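PDB 3OIZ: antisigma-factor antagonist, STAS from Rhodobacter sphaeroides, which probably transports sulfate or related anions across the membrane as a SulP-type protein, of which this is the STAS domain, related to anti-sigma-factor antagonists. Local coordinates for residues 33-37 with 38-42. Residues are numbered along the deposited sequence; the frame is centred on the assembly and turned at random.
Sequences DFMAA and FDFRE
Phe38 turns the CE2-CZ edge of its ring onto one face of Phe34. The pair is T-shaped: ring centroids lie 5.1 Å apart, planes meet at 71°, and Phe38 CE2 comes 3.6 Å from Phe34 CZ, toward the rim of that face. With chi1 at 172°, the Phe34 ring swings opposite its own N and presents that face to Phe38, whose CD2 and CE2 also pass beside the carbonyl O of Phe34. Selenomethionine Met35, bent at chi2 and chi3, brings its CE within 3.8 Å of Phe40 CZ, the two side chains crossing at about a right angle. Phe38 CB lies over the rim of one face of the Phe40 ring, 3.5 Å above its plane. These residues lie where helix 31-36 of the STAS fold gives way to the loop before strand 46-51; Phe34 and Met35 also touch helix 59-74, and the rings of Phe38 and Tyr20 meet. A leucine in place of Phe38 would probably leave the Phe34 face without its aromatic edge and Tyr20 without this ring neighbour. Phe38 N donates to Met35 O at 3.2 Å, nearly straight (170°) but from above the carbonyl plane; a water donates to both Met35 O and Phe38 O, bridging the two carbonyls. Farther along, Asp39 OD1 accepts from Arg41 N at 3.2 Å, from above the carboxylate plane, in an Asx turn within a type I turn from Asp39 to Glu42.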
loop_
_atom_site.group_PDB
_atom_site.type_symbol
_atom_site.label_atom_id
_atom_site.label_comp_id
_atom_site.label_asym_id
_atom_site.label_seq_id
_atom_site.Cartn_x
_atom_site.Cartn_y
_atom_site.Cartn_z
ATOM N N ASP A 33 11.316 -2.748 -0.390
ATOM C CA ASP A 33 10.922 -2.544 1.001
ATOM C C ASP A 33 9.433 -2.314 1.115
ATOM O O ASP A 33 8.779 -2.829 2.044
ATOM C CB ASP A 33 11.676 -1.343 1.590
ATOM C CG ASP A 33 13.165 -1.425 1.340
ATOM O OD1 ASP A 33 13.846 -1.862 2.267
ATOM O OD2 ASP A 33 13.666 -1.072 0.215
ATOM N N PHE A 34 8.884 -1.532 0.176
ATOM C CA PHE A 34 7.444 -1.278 0.161
ATOM C C PHE A 34 6.664 -2.606 0.009
ATOM O O PHE A 34 5.694 -2.871 0.748
ATOM C CB PHE A 34 7.137 -0.278 -0.962
ATOM C CG PHE A 34 5.686 -0.072 -1.202
ATOM C CD1 PHE A 34 4.957 0.848 -0.434
ATOM C CD2 PHE A 34 5.044 -0.766 -2.227
ATOM C CE1 PHE A 34 3.556 1.033 -0.666
ATOM C CE2 PHE A 34 3.684 -0.576 -2.476
ATOM C CZ PHE A 34 2.931 0.328 -1.713
HETATM N N MSE A 35 7.046 -3.425 -0.967
HETATM C CA MSE A 35 6.383 -4.734 -1.163
HETATM C C MSE A 35 6.436 -5.619 0.081
HETATM O O MSE A 35 5.431 -6.251 0.435
HETATM C CB MSE A 35 6.965 -5.492 -2.375
HETATM C CG MSE A 35 6.792 -4.763 -3.711
HETATM SE SE MSE A 35 4.987 -4.264 -4.154
HETATM C CE MSE A 35 4.292 -6.012 -4.491
ATOM N N ALA A 36 7.574 -5.602 0.778
ATOM C CA ALA A 36 7.782 -6.452 1.929
ATOM C C ALA A 36 6.923 -6.048 3.111
ATOM O O ALA A 36 6.818 -6.822 4.096
ATOM C CB ALA A 36 9.216 -6.407 2.319
ATOM N N ALA A 37 6.333 -4.848 3.034
ATOM C CA ALA A 37 5.444 -4.375 4.106
ATOM C C ALA A 37 4.102 -5.122 4.192
ATOM O O ALA A 37 3.424 -5.079 5.233
ATOM C CB ALA A 37 5.210 -2.892 3.999
ATOM N N PHE A 38 3.706 -5.800 3.125
ATOM C CA PHE A 38 2.347 -6.376 3.055
ATOM C C PHE A 38 2.368 -7.906 3.232
ATOM O O PHE A 38 3.267 -8.598 2.745
ATOM C CB PHE A 38 1.695 -6.010 1.705
ATOM C CG PHE A 38 1.600 -4.538 1.481
ATOM C CD1 PHE A 38 0.516 -3.821 1.984
ATOM C CD2 PHE A 38 2.582 -3.859 0.758
ATOM C CE1 PHE A 38 0.419 -2.426 1.799
ATOM C CE2 PHE A 38 2.511 -2.461 0.568
ATOM C CZ PHE A 38 1.431 -1.739 1.075
ATOM N N ASP A 39 1.364 -8.435 3.909
ATOM C CA ASP A 39 1.211 -9.881 4.018
ATOM C C ASP A 39 0.132 -10.310 3.025
ATOM O O ASP A 39 -1.075 -10.312 3.343
ATOM C CB ASP A 39 0.774 -10.247 5.436
ATOM C CG ASP A 39 0.528 -11.750 5.612
ATOM O OD1 ASP A 39 0.760 -12.527 4.641
ATOM O OD2 ASP A 39 0.074 -12.159 6.724
ATOM N N PHE A 40 0.561 -10.677 1.822
ATOM C CA PHE A 40 -0.368 -10.987 0.746
ATOM C C PHE A 40 -1.111 -12.303 0.984
ATOM O O PHE A 40 -2.182 -12.525 0.406
ATOM C CB PHE A 40 0.371 -10.996 -0.602
ATOM C CG PHE A 40 0.972 -9.664 -0.963
ATOM C CD1 PHE A 40 0.165 -8.546 -1.226
ATOM C CD2 PHE A 40 2.348 -9.508 -0.995
ATOM C CE1 PHE A 40 0.734 -7.302 -1.528
ATOM C CE2 PHE A 40 2.922 -8.281 -1.317
ATOM C CZ PHE A 40 2.118 -7.176 -1.582
ATOM N N ARG A 41 -0.586 -13.154 1.853
ATOM C CA ARG A 41 -1.175 -14.495 2.012
ATOM C C ARG A 41 -2.257 -14.582 3.074
ATOM O O ARG A 41 -2.919 -15.612 3.184
ATOM C CB ARG A 41 -0.089 -15.559 2.240
ATOM C CG ARG A 41 0.907 -15.651 1.062
ATOM C CD ARG A 41 1.734 -16.953 1.039
ATOM N NE ARG A 41 2.359 -17.350 2.316
ATOM C CZ ARG A 41 2.956 -16.537 3.199
ATOM N NH1 ARG A 41 3.061 -15.220 2.988
ATOM N NH2 ARG A 41 3.459 -17.051 4.318
ATOM N N GLU A 42 -2.490 -13.480 3.798
ATOM C CA GLU A 42 -3.489 -13.469 4.875
ATOM C C GLU A 42 -4.892 -13.724 4.297
ATOM O O GLU A 42 -5.233 -13.212 3.214
ATOM C CB GLU A 42 -3.440 -12.123 5.603
ATOM C CG GLU A 42 -4.240 -12.111 6.907
ATOM C CD GLU A 42 -4.092 -10.821 7.685
ATOM O OE1 GLU A 42 -3.545 -9.834 7.136
ATOM O OE2 GLU A 42 -4.504 -10.811 8.868
HETATM O O HOH W 1 5.557 -9.136 1.049
#